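NAD nucleotidase (Haemophilus influenzae, PDB 3ZTV) degrades NAD to adenosine and nicotinamide riboside, acting as a zinc-dependent periplasmic pyrophosphatase and 5'-nucleotidase with a broad nucleotide specificity. Local coordinates at residues G101-E104 / F105-G108. Numbering follows the deposited sequence.
Sequences GNHE and FDAG. With ZN (zinc ion), chain B.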
loop_
_atom_site.group_PDB
_atom_site.type_symbol
_atom_site.label_atom_id
_atom_site.label_comp_id
_atom_site.label_asym_id
_atom_site.label_seq_id
_atom_site.Cartn_x
_atom_site.Cartn_y
_atom_site.Cartn_z
ATOM N N GLY A 101 1.196 -18.006 -9.371
ATOM C CA GLY A 101 -0.167 -17.529 -9.463
ATOM C C GLY A 101 -0.903 -17.653 -8.142
ATOM O O GLY A 101 -0.280 -17.802 -7.066
ATOM N N ASN A 102 -2.227 -17.564 -8.213
ATOM C CA ASN A 102 -3.051 -17.682 -7.021
ATOM C C ASN A 102 -3.305 -19.133 -6.656
ATOM O O ASN A 102 -3.262 -19.503 -5.475
ATOM C CB ASN A 102 -4.370 -16.893 -7.115
ATOM C CG ASN A 102 -5.190 -17.235 -8.346
ATOM O OD1 ASN A 102 -4.667 -17.269 -9.446
ATOM N ND2 ASN A 102 -6.477 -17.465 -8.168
ATOM N N HIS A 103 -3.542 -19.978 -7.648
ATOM C CA HIS A 103 -3.857 -21.377 -7.365
ATOM C C HIS A 103 -2.655 -22.186 -6.901
ATOM O O HIS A 103 -2.814 -23.280 -6.363
ATOM C CB HIS A 103 -4.542 -22.041 -8.558
ATOM C CG HIS A 103 -5.969 -21.640 -8.720
ATOM N ND1 HIS A 103 -6.369 -20.600 -9.523
ATOM C CD2 HIS A 103 -7.100 -22.151 -8.180
ATOM C CE1 HIS A 103 -7.685 -20.488 -9.478
ATOM N NE2 HIS A 103 -8.151 -21.413 -8.658
ATOM N N GLU A 104 -1.452 -21.648 -7.070
ATOM C CA GLU A 104 -0.271 -22.296 -6.523
ATOM C C GLU A 104 -0.379 -22.497 -5.004
ATOM O O GLU A 104 0.300 -23.361 -4.449
ATOM C CB GLU A 104 0.994 -21.504 -6.878
ATOM C CG GLU A 104 1.720 -22.007 -8.135
ATOM C CD GLU A 104 0.959 -21.773 -9.426
ATOM O OE1 GLU A 104 0.525 -20.630 -9.663
ATOM O OE2 GLU A 104 0.803 -22.717 -10.224
ATOM N N PHE A 105 -1.242 -21.723 -4.343
ATOM C CA PHE A 105 -1.429 -21.830 -2.894
ATOM C C PHE A 105 -2.701 -22.590 -2.470
ATOM O O PHE A 105 -3.017 -22.630 -1.279
ATOM C CB PHE A 105 -1.404 -20.432 -2.255
ATOM C CG PHE A 105 -0.042 -19.800 -2.252
ATOM C CD1 PHE A 105 0.877 -20.115 -1.264
ATOM C CD2 PHE A 105 0.330 -18.898 -3.243
ATOM C CE1 PHE A 105 2.141 -19.538 -1.253
ATOM C CE2 PHE A 105 1.594 -18.322 -3.241
ATOM C CZ PHE A 105 2.495 -18.637 -2.239
ATOM N N ASP A 106 -3.421 -23.192 -3.421
ATOM C CA ASP A 106 -4.700 -23.854 -3.103
ATOM C C ASP A 106 -4.596 -24.983 -2.072
ATOM O O ASP A 106 -5.553 -25.231 -1.335
ATOM C CB ASP A 106 -5.357 -24.415 -4.364
ATOM C CG ASP A 106 -6.109 -23.361 -5.162
ATOM O OD1 ASP A 106 -6.010 -22.143 -4.841
ATOM O OD2 ASP A 106 -6.792 -23.763 -6.128
ATOM N N ALA A 107 -3.458 -25.671 -2.044
ATOM C CA ALA A 107 -3.227 -26.751 -1.085
ATOM C C ALA A 107 -2.212 -26.321 -0.021
ATOM O O ALA A 107 -1.451 -27.137 0.501
ATOM C CB ALA A 107 -2.783 -28.031 -1.812
ATOM N N GLY A 108 -2.200 -25.026 0.288
ATOM C CA GLY A 108 -1.327 -24.507 1.325
ATOM C C GLY A 108 0.130 -24.439 0.925
ATOM O O GLY A 108 0.487 -24.744 -0.214
HETATM ZN ZN ZN B . -4.928 -17.126 -11.471
HETATM O O HOH W 1 -0.744 -25.314 -2.707
HETATM O O HOH W 2 -6.532 -17.624 -12.570
#
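Asp106 folds back against His103, the third residue of the Gly-Asn-His-Glu signature of the calcineurin-like metallophosphoesterases, where the chain leaves strand 97-99 and turns toward helix 108-116. Two successive i to i+3 bonds wind the backbone into a short 3-10 turn: Phe105 N reaches Asn102 O at 3.2 Å, and Asp106 N reaches His103 O at 3.0 Å. The Asp106 side chain can be followed from this second bond. Its CB lies 3.4 Å from His103 O; with CG beside the backbone N and anti to the carbonyl carbon (chi1 -81°), the carboxylate lies back toward His103, and Asp106 OD1 settles 3.4 Å from His103 CA. Ser168 OG is within hydrogen-bonding distance of both Asp106 OD1 and Asn102 O, so its hydroxyl is shared between the two ends of the turn. The modelled approach of Asp106 OD2 to the edge of the His103 ring is too close to be relied on. Phe105 departs in another direction, its CD2 4.0 Å from Gly101 O and its ring packed among Leu112, Thr164 and Pro170.

The loop supplies one ligand of a zinc site: Asn102, with Asp70, Asp226 and a water. The Glu104 chain bends at chi2 (69°) and brings its carboxylate back to the start of the signature, where OE1 accepts Gly101 N at 2.7 Å and also Asp70 N, while OE2 takes Ile72 N. Glu104 is thus a second-shell residue that ties the loop carrying Asn102 to Asp70, the aspartate shared by both zinc ions. At the far end, a type I turn from Phe105 to Gly108 is bridged by one water, which donates to Glu104 O and Gly108 O and accepts from Ala107 N, its oxygen 2.8 Å from each of these three atoms.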